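Local coordinates for serine acetyltransferase (Bacteroides vulgatus ATCC 8482, PDB 3F1X), which probably transfers an acetyl group from acetyl-CoA to L-serine on the way to cysteine, as other serine acetyltransferases do, at residues 43-48 with 81-86; 77-82 with 118-123; 133-138 with 145-150; 269-274 with 285-290; 275-280 with 291-296. One frame throughout, in Å; residues are numbered along the deposited sequence.

Contact 1 of 5, residues 43-48 with 81-86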
# COMPACT_ATOMS: atom_id res chain seq x y z
N TYR A 43 4.66 14.68 6.24
CA TYR A 43 4.76 13.66 7.27
C TYR A 43 6.09 12.93 7.11
O TYR A 43 6.82 12.72 8.07
CB TYR A 43 3.60 12.66 7.14
CG TYR A 43 3.76 11.45 8.02
CD1 TYR A 43 3.49 11.52 9.39
CD2 TYR A 43 4.21 10.25 7.49
CE1 TYR A 43 3.68 10.40 10.21
CE2 TYR A 43 4.40 9.12 8.30
CZ TYR A 43 4.13 9.21 9.66
OH TYR A 43 4.33 8.11 10.47
N LYS A 44 6.40 12.53 5.87
CA LYS A 44 7.66 11.84 5.58
C LYS A 44 8.85 12.70 5.97
O LYS A 44 9.84 12.20 6.50
CB LYS A 44 7.76 11.50 4.09
CG LYS A 44 6.88 10.34 3.66
CD LYS A 44 6.91 10.19 2.14
CE LYS A 44 5.95 9.10 1.69
NZ LYS A 44 5.78 9.08 0.20
N ILE A 45 8.74 13.99 5.71
CA ILE A 45 9.82 14.92 6.03
C ILE A 45 10.12 14.95 7.53
O ILE A 45 11.28 14.82 7.93
CB ILE A 45 9.49 16.34 5.53
CG1 ILE A 45 9.63 16.37 4.01
CG2 ILE A 45 10.40 17.37 6.19
CD1 ILE A 45 9.15 17.63 3.36
N VAL A 46 9.08 15.12 8.35
CA VAL A 46 9.28 15.15 9.79
C VAL A 46 9.81 13.81 10.31
O VAL A 46 10.64 13.78 11.21
CB VAL A 46 7.96 15.50 10.54
CG1 VAL A 46 8.18 15.45 12.03
CG2 VAL A 46 7.51 16.89 10.15
N GLU A 47 9.35 12.69 9.74
CA GLU A 47 9.83 11.39 10.20
C GLU A 47 11.32 11.18 9.88
O GLU A 47 12.05 10.58 10.66
CB GLU A 47 8.98 10.27 9.57
CG GLU A 47 7.55 10.23 10.11
CD GLU A 47 7.49 9.90 11.59
OE1 GLU A 47 7.91 8.78 11.96
OE2 GLU A 47 7.03 10.75 12.39
N LEU A 48 11.76 11.68 8.73
CA LEU A 48 13.16 11.56 8.33
C LEU A 48 14.00 12.45 9.24
O LEU A 48 15.10 12.08 9.64
CB LEU A 48 13.33 11.98 6.87
CG LEU A 48 12.87 10.95 5.83
CD1 LEU A 48 12.66 11.64 4.48
CD2 LEU A 48 13.90 9.84 5.72
N GLY A 81 15.45 16.05 -0.99
CA GLY A 81 14.57 16.06 -2.15
C GLY A 81 13.16 16.46 -1.77
O GLY A 81 12.57 17.35 -2.38
N LEU A 82 12.62 15.80 -0.75
CA LEU A 82 11.27 16.07 -0.27
C LEU A 82 11.11 17.50 0.23
O LEU A 82 10.16 18.19 -0.13
CB LEU A 82 10.91 15.09 0.86
CG LEU A 82 9.92 13.94 0.65
CD1 LEU A 82 9.98 13.41 -0.76
CD2 LEU A 82 10.22 12.83 1.66
N LEU A 83 12.04 17.94 1.07
CA LEU A 83 11.97 19.29 1.63
C LEU A 83 12.09 20.39 0.58
O LEU A 83 11.49 21.45 0.73
CB LEU A 83 13.05 19.48 2.71
CG LEU A 83 13.03 20.82 3.46
CD1 LEU A 83 11.68 21.03 4.17
CD2 LEU A 83 14.15 20.83 4.47
N THR A 84 12.86 20.14 -0.47
CA THR A 84 13.01 21.15 -1.52
C THR A 84 11.64 21.42 -2.15
O THR A 84 11.22 22.57 -2.30
CB THR A 84 13.99 20.68 -2.63
OG1 THR A 84 15.31 20.54 -2.08
CG2 THR A 84 14.02 21.67 -3.78
N GLU A 85 10.92 20.35 -2.49
CA GLU A 85 9.61 20.48 -3.11
C GLU A 85 8.58 21.17 -2.22
O GLU A 85 7.81 22.00 -2.69
CB GLU A 85 9.09 19.10 -3.51
CG GLU A 85 7.84 19.12 -4.38
CD GLU A 85 8.09 19.75 -5.74
OE1 GLU A 85 9.15 19.47 -6.33
OE2 GLU A 85 7.22 20.50 -6.21
N GLN A 86 8.57 20.85 -0.93
CA GLN A 86 7.60 21.44 -0.03
C GLN A 86 7.89 22.91 0.24
O GLN A 86 6.98 23.72 0.38
CB GLN A 86 7.53 20.66 1.28
CG GLN A 86 6.93 19.28 1.10
CD GLN A 86 5.62 19.32 0.34
OE1 GLN A 86 5.51 18.78 -0.77
NE2 GLN A 86 4.62 19.98 0.92

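Contact 2 of 5, residues 77-82 with 118-123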
# COMPACT_ATOMS: atom_id res chain seq x y z
N GLU A 77 19.58 12.65 2.11
CA GLU A 77 19.28 12.84 0.69
C GLU A 77 17.78 12.79 0.42
O GLU A 77 17.25 13.60 -0.34
CB GLU A 77 19.97 11.76 -0.15
CG GLU A 77 19.54 11.75 -1.62
CD GLU A 77 20.13 10.58 -2.41
OE1 GLU A 77 20.07 9.44 -1.91
OE2 GLU A 77 20.63 10.79 -3.53
N THR A 78 17.09 11.83 1.02
CA THR A 78 15.65 11.71 0.81
C THR A 78 14.97 12.97 1.35
O THR A 78 14.09 13.55 0.70
CB THR A 78 15.07 10.49 1.56
OG1 THR A 78 15.82 9.31 1.23
CG2 THR A 78 13.60 10.29 1.17
N LEU A 79 15.39 13.39 2.54
CA LEU A 79 14.85 14.58 3.17
C LEU A 79 15.08 15.81 2.29
O LEU A 79 14.19 16.64 2.11
CB LEU A 79 15.51 14.80 4.53
CG LEU A 79 15.16 16.12 5.22
CD1 LEU A 79 13.66 16.23 5.38
CD2 LEU A 79 15.84 16.20 6.59
N PHE A 80 16.28 15.92 1.75
CA PHE A 80 16.61 17.05 0.89
C PHE A 80 15.68 17.17 -0.30
O PHE A 80 15.21 18.26 -0.61
CB PHE A 80 18.04 16.93 0.39
CG PHE A 80 18.43 18.02 -0.55
CD1 PHE A 80 18.39 19.35 -0.15
CD2 PHE A 80 18.83 17.72 -1.85
CE1 PHE A 80 18.75 20.38 -1.03
CE2 PHE A 80 19.19 18.74 -2.74
CZ PHE A 80 19.14 20.07 -2.32
N GLY A 81 15.45 16.05 -0.99
CA GLY A 81 14.57 16.06 -2.15
C GLY A 81 13.16 16.46 -1.77
O GLY A 81 12.57 17.35 -2.38
N LEU A 82 12.62 15.80 -0.75
CA LEU A 82 11.27 16.07 -0.27
C LEU A 82 11.11 17.50 0.23
O LEU A 82 10.16 18.19 -0.13
CB LEU A 82 10.91 15.09 0.86
CG LEU A 82 9.92 13.94 0.65
CD1 LEU A 82 9.98 13.41 -0.76
CD2 LEU A 82 10.22 12.83 1.66
N ARG A 118 20.09 24.56 3.76
CA ARG A 118 20.37 25.39 4.92
C ARG A 118 19.71 24.77 6.15
O ARG A 118 20.29 24.71 7.24
CB ARG A 118 19.83 26.81 4.73
CG ARG A 118 20.45 27.60 3.57
CD ARG A 118 21.88 28.03 3.85
NE ARG A 118 22.46 28.79 2.74
CZ ARG A 118 23.73 29.21 2.70
NH1 ARG A 118 24.55 28.94 3.72
NH2 ARG A 118 24.18 29.89 1.65
N PHE A 119 18.47 24.30 5.99
CA PHE A 119 17.78 23.68 7.10
C PHE A 119 18.55 22.45 7.57
O PHE A 119 18.76 22.26 8.77
CB PHE A 119 16.37 23.23 6.70
CG PHE A 119 15.72 22.36 7.72
CD1 PHE A 119 15.20 22.92 8.89
CD2 PHE A 119 15.71 20.97 7.57
CE1 PHE A 119 14.68 22.10 9.90
CE2 PHE A 119 15.19 20.15 8.58
CZ PHE A 119 14.67 20.72 9.74
N ILE A 120 18.93 21.60 6.62
CA ILE A 120 19.66 20.38 6.95
C ILE A 120 20.94 20.65 7.71
O ILE A 120 21.33 19.86 8.58
CB ILE A 120 19.96 19.56 5.68
CG1 ILE A 120 18.66 18.90 5.19
CG2 ILE A 120 21.03 18.51 5.97
CD1 ILE A 120 18.73 18.35 3.80
N SER A 121 21.60 21.77 7.40
CA SER A 121 22.84 22.13 8.08
C SER A 121 22.57 22.49 9.53
O SER A 121 23.50 22.65 10.32
CB SER A 121 23.51 23.32 7.39
OG SER A 121 22.84 24.53 7.70
N LYS A 122 21.29 22.64 9.87
CA LYS A 122 20.89 22.97 11.23
C LYS A 122 20.54 21.75 12.08
O LYS A 122 20.33 21.87 13.28
CB LYS A 122 19.69 23.93 11.22
CG LYS A 122 20.04 25.40 11.20
CD LYS A 122 20.79 25.80 9.94
CE LYS A 122 21.14 27.28 9.96
NZ LYS A 122 21.81 27.74 8.71
N LEU A 123 20.47 20.58 11.45
CA LEU A 123 20.13 19.36 12.18
C LEU A 123 21.09 19.03 13.33
O LEU A 123 20.66 18.53 14.37
CB LEU A 123 20.04 18.18 11.21
CG LEU A 123 18.82 18.27 10.29
CD1 LEU A 123 18.85 17.18 9.22
CD2 LEU A 123 17.56 18.17 11.14

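Contact 3 of 5, residues 133-138 with 145-150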
# COMPACT_ATOMS: atom_id res chain seq x y z
N ASP A 133 16.14 18.65 25.85
CA ASP A 133 14.70 18.48 26.11
C ASP A 133 14.44 17.05 26.60
O ASP A 133 13.64 16.84 27.51
CB ASP A 133 13.87 18.74 24.85
CG ASP A 133 14.07 20.13 24.29
OD1 ASP A 133 14.21 21.08 25.08
OD2 ASP A 133 14.06 20.27 23.05
N VAL A 134 15.11 16.08 25.98
CA VAL A 134 14.94 14.69 26.39
C VAL A 134 15.46 14.50 27.82
O VAL A 134 14.86 13.78 28.62
CB VAL A 134 15.70 13.73 25.47
CG1 VAL A 134 15.66 12.33 26.04
CG2 VAL A 134 15.09 13.73 24.07
N GLU A 135 16.59 15.14 28.13
CA GLU A 135 17.17 15.05 29.47
C GLU A 135 16.23 15.63 30.51
O GLU A 135 16.05 15.05 31.58
CB GLU A 135 18.50 15.79 29.52
CG GLU A 135 19.63 15.10 28.79
CD GLU A 135 20.82 16.02 28.58
OE1 GLU A 135 21.28 16.64 29.56
OE2 GLU A 135 21.29 16.12 27.42
N ALA A 136 15.62 16.77 30.19
CA ALA A 136 14.70 17.42 31.11
C ALA A 136 13.46 16.54 31.31
O ALA A 136 12.91 16.48 32.41
CB ALA A 136 14.29 18.78 30.56
N ALA A 137 13.04 15.85 30.25
CA ALA A 137 11.87 14.98 30.33
C ALA A 137 12.15 13.77 31.22
O ALA A 137 11.27 13.30 31.93
CB ALA A 137 11.45 14.53 28.93
N TYR A 138 13.38 13.29 31.17
CA TYR A 138 13.79 12.14 31.97
C TYR A 138 13.99 12.50 33.44
O TYR A 138 13.35 11.94 34.32
CB TYR A 138 15.10 11.56 31.41
CG TYR A 138 15.64 10.42 32.24
CD1 TYR A 138 15.01 9.19 32.27
CD2 TYR A 138 16.78 10.59 33.03
CE1 TYR A 138 15.49 8.14 33.08
CE2 TYR A 138 17.27 9.56 33.84
CZ TYR A 138 16.62 8.33 33.86
OH TYR A 138 17.08 7.31 34.66
N THR A 145 11.80 5.99 32.52
CA THR A 145 12.84 5.08 32.98
C THR A 145 13.98 4.86 32.00
O THR A 145 14.81 3.97 32.20
CB THR A 145 12.22 3.70 33.34
OG1 THR A 145 10.89 3.90 33.85
CG2 THR A 145 13.06 3.00 34.41
N CYS A 146 14.04 5.67 30.94
CA CYS A 146 15.10 5.54 29.94
C CYS A 146 15.03 6.65 28.89
O CYS A 146 13.95 7.10 28.53
CB CYS A 146 14.98 4.18 29.23
SG CYS A 146 16.20 3.86 27.94
N PHE A 147 16.19 7.09 28.40
CA PHE A 147 16.21 8.13 27.38
C PHE A 147 15.55 7.54 26.14
O PHE A 147 14.83 8.22 25.41
CB PHE A 147 17.64 8.52 27.01
CG PHE A 147 18.26 9.57 27.91
CD1 PHE A 147 19.55 10.01 27.68
CD2 PHE A 147 17.54 10.11 28.97
CE1 PHE A 147 20.15 10.97 28.51
CE2 PHE A 147 18.13 11.08 29.81
CZ PHE A 147 19.43 11.51 29.57
N GLY A 148 15.80 6.25 25.92
CA GLY A 148 15.24 5.55 24.77
C GLY A 148 13.73 5.47 24.75
O GLY A 148 13.12 5.59 23.69
N GLU A 149 13.12 5.25 25.91
CA GLU A 149 11.67 5.15 26.02
C GLU A 149 11.04 6.51 25.72
O GLU A 149 9.97 6.60 25.12
CB GLU A 149 11.25 4.70 27.43
CG GLU A 149 9.74 4.70 27.65
CD GLU A 149 9.32 4.21 29.03
OE1 GLU A 149 9.59 4.91 30.04
OE2 GLU A 149 8.71 3.13 29.11
N ILE A 150 11.71 7.56 26.17
CA ILE A 150 11.22 8.91 25.96
C ILE A 150 11.20 9.29 24.49
O ILE A 150 10.18 9.72 23.97
CB ILE A 150 12.07 9.92 26.75
CG1 ILE A 150 11.85 9.69 28.25
CG2 ILE A 150 11.71 11.35 26.36
CD1 ILE A 150 12.70 10.55 29.15

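Contact 4 of 5, residues 269-274 with 285-290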
# COMPACT_ATOMS: atom_id res chain seq x y z
N ARG A 269 0.13 40.45 28.43
CA ARG A 269 1.46 40.93 28.75
C ARG A 269 1.76 40.48 30.18
O ARG A 269 1.81 41.29 31.10
CB ARG A 269 1.52 42.45 28.67
CG ARG A 269 2.90 43.04 28.96
CD ARG A 269 2.81 44.50 29.33
NE ARG A 269 2.06 44.69 30.57
CZ ARG A 269 2.46 44.25 31.76
NH1 ARG A 269 3.61 43.60 31.89
NH2 ARG A 269 1.70 44.46 32.83
N VAL A 270 1.95 39.19 30.36
CA VAL A 270 2.22 38.66 31.67
C VAL A 270 3.58 37.98 31.71
O VAL A 270 3.96 37.27 30.78
CB VAL A 270 1.13 37.64 32.08
CG1 VAL A 270 1.53 36.92 33.36
CG2 VAL A 270 -0.19 38.35 32.26
N THR A 271 4.31 38.23 32.80
CA THR A 271 5.63 37.63 32.98
C THR A 271 5.60 36.75 34.22
O THR A 271 5.21 37.20 35.30
CB THR A 271 6.72 38.70 33.18
OG1 THR A 271 6.84 39.48 31.99
CG2 THR A 271 8.06 38.05 33.48
N ILE A 272 5.98 35.49 34.06
CA ILE A 272 6.05 34.57 35.18
C ILE A 272 7.53 34.55 35.56
O ILE A 272 8.36 34.05 34.80
CB ILE A 272 5.60 33.14 34.80
CG1 ILE A 272 4.12 33.14 34.40
CG2 ILE A 272 5.81 32.20 35.97
CD1 ILE A 272 3.88 33.69 33.03
N GLY A 273 7.84 35.13 36.72
CA GLY A 273 9.22 35.21 37.20
C GLY A 273 9.93 33.88 37.35
O GLY A 273 9.29 32.86 37.59
N LYS A 274 11.25 33.88 37.22
CA LYS A 274 11.99 32.63 37.32
C LYS A 274 11.75 31.89 38.64
O LYS A 274 11.60 32.49 39.71
CB LYS A 274 13.49 32.86 37.11
CG LYS A 274 14.16 33.86 38.02
CD LYS A 274 15.66 33.91 37.74
CE LYS A 274 16.37 34.93 38.63
NZ LYS A 274 17.84 34.95 38.40
N THR A 285 -3.90 36.61 34.80
CA THR A 285 -3.83 37.80 33.96
C THR A 285 -2.89 38.86 34.52
O THR A 285 -2.81 39.97 34.00
CB THR A 285 -5.23 38.41 33.76
OG1 THR A 285 -5.71 38.93 35.01
CG2 THR A 285 -6.21 37.35 33.26
N GLU A 286 -2.18 38.52 35.59
CA GLU A 286 -1.24 39.43 36.23
C GLU A 286 0.15 38.82 36.30
O GLU A 286 0.29 37.60 36.25
CB GLU A 286 -1.71 39.74 37.65
CG GLU A 286 -3.13 40.24 37.75
CD GLU A 286 -3.30 41.59 37.10
OE1 GLU A 286 -2.72 42.57 37.62
OE2 GLU A 286 -3.99 41.67 36.07
N ASN A 287 1.17 39.66 36.43
CA ASN A 287 2.54 39.18 36.55
C ASN A 287 2.66 38.30 37.79
O ASN A 287 1.90 38.47 38.75
CB ASN A 287 3.52 40.36 36.69
CG ASN A 287 3.65 41.17 35.42
OD1 ASN A 287 4.03 42.34 35.46
ND2 ASN A 287 3.36 40.55 34.28
N VAL A 288 3.60 37.37 37.77
CA VAL A 288 3.81 36.48 38.90
C VAL A 288 5.26 36.65 39.33
O VAL A 288 6.18 36.27 38.60
CB VAL A 288 3.55 35.01 38.51
CG1 VAL A 288 3.79 34.09 39.71
CG2 VAL A 288 2.11 34.85 38.02
N PRO A 289 5.50 37.22 40.53
CA PRO A 289 6.88 37.41 40.99
C PRO A 289 7.71 36.13 41.00
O PRO A 289 7.18 35.03 41.16
CB PRO A 289 6.70 38.02 42.39
CG PRO A 289 5.33 37.60 42.80
CD PRO A 289 4.54 37.72 41.53
N ALA A 290 9.01 36.29 40.82
CA ALA A 290 9.92 35.16 40.79
C ALA A 290 9.90 34.37 42.10
O ALA A 290 9.77 34.95 43.17
CB ALA A 290 11.34 35.64 40.50

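Contact 5 of 5, residues 275-280 with 291-296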
# COMPACT_ATOMS: atom_id res chain seq x y z
N GLY A 275 11.69 30.57 38.53
CA GLY A 275 11.48 29.74 39.70
C GLY A 275 10.07 29.78 40.25
O GLY A 275 9.78 29.13 41.25
N ALA A 276 9.18 30.53 39.61
CA ALA A 276 7.81 30.60 40.10
C ALA A 276 7.01 29.37 39.71
O ALA A 276 7.34 28.66 38.75
CB ALA A 276 7.11 31.84 39.60
N THR A 277 5.94 29.12 40.46
CA THR A 277 5.06 27.99 40.22
C THR A 277 3.62 28.48 40.08
O THR A 277 3.13 29.24 40.92
CB THR A 277 5.13 26.98 41.38
OG1 THR A 277 6.45 26.43 41.46
CG2 THR A 277 4.13 25.85 41.17
N VAL A 278 2.97 28.06 39.00
CA VAL A 278 1.59 28.45 38.73
C VAL A 278 0.71 27.22 38.90
O VAL A 278 0.80 26.26 38.13
CB VAL A 278 1.41 29.00 37.28
CG1 VAL A 278 -0.07 29.31 37.01
CG2 VAL A 278 2.24 30.26 37.09
N GLY A 279 -0.14 27.26 39.92
CA GLY A 279 -1.03 26.15 40.19
C GLY A 279 -1.99 25.91 39.03
O GLY A 279 -2.13 26.76 38.15
N GLY A 280 -2.67 24.77 39.04
CA GLY A 280 -3.59 24.48 37.95
C GLY A 280 -4.97 25.09 38.08
O GLY A 280 -5.35 25.61 39.13
N GLY A 291 10.02 33.05 41.98
CA GLY A 291 10.04 32.19 43.15
C GLY A 291 8.76 32.08 43.96
O GLY A 291 8.73 31.40 44.98
N SER A 292 7.69 32.73 43.51
CA SER A 292 6.43 32.67 44.24
C SER A 292 5.53 31.55 43.74
O SER A 292 5.82 30.91 42.73
CB SER A 292 5.68 33.99 44.13
OG SER A 292 5.16 34.17 42.82
N ARG A 293 4.44 31.31 44.47
CA ARG A 293 3.49 30.28 44.10
C ARG A 293 2.09 30.88 44.12
O ARG A 293 1.72 31.58 45.07
CB ARG A 293 3.58 29.10 45.06
CG ARG A 293 2.57 27.99 44.76
CD ARG A 293 2.59 26.87 45.79
NE ARG A 293 3.53 25.80 45.46
CZ ARG A 293 4.85 25.88 45.54
NH1 ARG A 293 5.43 27.01 45.95
NH2 ARG A 293 5.60 24.84 45.22
N ILE A 294 1.32 30.61 43.07
CA ILE A 294 -0.05 31.11 42.99
C ILE A 294 -0.99 29.93 42.73
O ILE A 294 -0.80 29.17 41.78
CB ILE A 294 -0.19 32.17 41.86
CG1 ILE A 294 -1.63 32.67 41.79
CG2 ILE A 294 0.24 31.59 40.54
CD1 ILE A 294 -1.81 33.88 40.88
N VAL A 295 -1.98 29.78 43.60
CA VAL A 295 -2.93 28.68 43.49
C VAL A 295 -4.38 29.14 43.55
O VAL A 295 -4.68 30.24 44.02
CB VAL A 295 -2.71 27.64 44.61
CG1 VAL A 295 -1.33 27.02 44.48
CG2 VAL A 295 -2.86 28.30 45.97
N GLN A 296 -5.28 28.29 43.06
CA GLN A 296 -6.70 28.59 43.05
C GLN A 296 -7.24 28.78 44.47
O GLN A 296 -6.78 28.13 45.41
CB GLN A 296 -7.47 27.45 42.36
CG GLN A 296 -8.94 27.74 42.11
CD GLN A 296 -9.66 26.56 41.47
OE1 GLN A 296 -10.18 26.66 40.36
NE2 GLN A 296 -9.68 25.44 42.18
O HOH W 1 -4.13 26.03 41.60

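Contact 1 of 5, residues 43-48 with 81-86
In the helical N-terminal part of the subunit, helix 39-53 packs against helix 68-93 with I45 as a knob in a hole lined by L79, L82, L83 and Q86. The two short helical segments run more antiparallel than parallel, their directions 135° apart, and their axes approach to 9.6 Å. I45 holds CG1 beside its own backbone N (chi1 -73°) and continues extended (chi2 171°), which drives CD1 deep between the turns of the partner. On the way in, I45 CG1 passes L82 CB at 3.6 Å, the two side chains sliding by each other in opposite directions. Farther in, I45 CD1 lies 3.7 Å from L83 CA and 3.6 Å from Q86 CG. The extended CG1-CD1 arm of isoleucine is narrow enough to enter between the partner's side chains, and Q86 contributes to the wall with its aliphatic part. L82 reaches back to the other helix: its CD2 settles 3.7 Å from K44 CB and 3.9 Å from L48 CD1, with the L48 side chain crossing it at about a right angle. K44 offers only the root of its chain here and leads its charged end away from the partner helix. L83 also touches F119 of helix 109-120, while V46 packs on helix 177-189. No hydrogen bond joins the two segments; this is an apolar contact between two obliquely crossing helices of an alpha-helical domain.

Contact 2 of 5, residues 77-82 with 118-123
L79 and F80 of helix 68-93 meet I120 and its neighbours in a buried, wholly apolar contact, near the C-terminal part of helix 109-120 in the helical N-terminal region, with a type I turn running from I120 to L123. L79 meets three residues through one methyl, CD2. Its first two torsions (chi1 172°, chi2 57°) together carry that methyl into a corner between them. I120 CG1 slides past L79 CD2 at 4.1 Å, whereas L123 reaches in tip to tip, its CD1 also 4.1 Å from L79 CD2. The third wall is aromatic: L79 CD2 comes to the edge of the F119 ring, 4.5 Å from CE2. Next along the helix, I120 crosses F80 at about a right angle and sets CD1 3.8 Å from F80 CB. Branched aliphatic residues suit such a corner because their methyls fit between one another without a directional bond. The turn swings L123 onto the same side as I120, and S121 OG steadies the chain there by a 2.6 Å hydrogen bond to R118 O. L79 also rests on I45 of helix 39-53. The second subunit adds Y6 and L10 against F80, A13 against I120 and L17 against L123, and E77 OE2 is hydrogen-bonded to T67 and N60 of the third subunit. Helix packing that runs on into neighbouring chains is what the N-terminal helical domain of hexameric serine acetyltransferases is known for.

Contact 3 of 5, residues 133-138 with 145-150
Helix 123-139 delivers Y138 close to F147 at the start of helix 147-153, their CA atoms 6.6 Å apart, after a link of only six residues between the two segments; C146 occupies the N-cap position of the second helix. The two aromatic side chains form an offset edge-to-face pair: the edge of F147 is turned to the face of Y138, the planes stand at 89°, and the centroids are 5.2 Å apart. A chi1 of 176° points the Y138 ring away from its own backbone N and along the beginning of the second helix, where its CE1 comes within 3.6 Å of C146 N. The edge of the F147 ring also meets the root of the tyrosine, CE2 lying 3.5 Å from Y138 CB. E135 crosses the phenyl ring at a slant, its CG 3.7 Å from F147 CZ, using its methylenes as an apolar surface. I150 packs from the second helix against V134, A137 and Y138. Its CD1 is tightly packed, 3.4 Å from Y138 CB and at the edge of that ring, and its CG2 spans V134 CG1 and A137 CB, each 4.1 Å away. The small A137 lets isoleucine sit close to the helix backbone. From the second subunit, L26 packs on F147 and F93 on C146. Behind V134 and I150 stands I157 of helix 155-171; D133 bridges to R164 of that helix and accepts a hydrogen bond from F203 N, just before strand 204-206.

Contact 4 of 5, residues 269-274 with 285-290
V270 turns its two methyls in different directions against the chain that carries N287: CG1 reaches to 3.2 Å from E286 O, and CG2 to 3.5 Å from T285 O. The rotation about its CA-CB bond, chi1 171°, spreads the fork over these two peptides. R269 bends back at chi3, bringing the edge of its guanidinium near the N287 amide, the two planes 80° apart. Between these side chains and the glycine, the backbones join. V288 N gives T271 O an almost straight hydrogen bond of 3.0 Å, and G273 N gives V288 O one of 2.8 Å. V288 and I272, both buried, suit the inward-facing surface, with I272 CG2 4.4 Å from V288 CB. Lacking a side chain, G273 lets the chains close in until its CA is 3.7 Å from A290 CA. A290 is small enough to place CB 3.3 Å from K274 O, while the extended lysine chain leads its amine outward. The pair belongs to successive coils of the left-handed beta-helix: on its other edge strand 271-272 is hydrogen-bonded through I272 to strand 253-254, and I272 also packs on I266 of strand 265-267.

Contact 5 of 5, residues 275-280 with 291-296
The guanidinium of R293 has T277 OG1 over one face, 4.1 Å above its plane and offset toward the rim, where the last coils of the left-handed beta-helix stack strand 277-278 on strand 293-294. T277 and R293 lie side by side and point the same way, since parallel strands in register put paired residues on one face of the sheet. Both are polar, as befits this outer face; V278 and I294 share the other, with V278 CG2 4.2 Å from I294 CG2. At I294 a chi1 of 180° leaves the CG2 branch leaning across to the neighbouring strand. Three hydrogen bonds tie the backbones. T277 N donates to S292 O at 2.9 Å, T277 O receives I294 N at 3.1 Å, and G279 N binds I294 O at 2.7 Å. T277 O has a second, weaker neighbour in a CA-H...O contact from R293 CA at 3.4 Å. Glycine suits the coil corners: G275 and G291 both take positive phi (73° and 68°), and G279, with no side chain, lets the backbones approach until its N bonds to I294 O. S292 OG is hydrogen-bonded to P289 O. Strand 277-278 bonds on its far edge to strand 259-260, and 293-294, one of the two outermost strands of this sheet within the chain, faces the fourth subunit, where I294 packs on N299. Past the last direct bond a water continues the link, donating to G280 O at 2.8 Å and accepting from Q296 N at 2.9 Å.

Overall arrangement
Contacts 1 and 2 form one helical core: their centres are 8 Å apart, both use helix 68-93, and L83 CD2 of contact 1 touches F119 CD2 of contact 2 at 3.5 Å. Contact 3, about 26 Å from either between centres, belongs to the later helices. Contacts 4 and 5, about 10 Å apart between centres, follow each other round the beta-helix; K274 O and G291 N, 2.8 Å apart, probably hydrogen-bond between them. Contacts 1 and 4 lie on opposite sides of the chain's centre, their centres about 39 Å apart. In relatives the active site lies between neighbouring subunits of a beta-helical trimer; none of the five contacts by itself locates that site here.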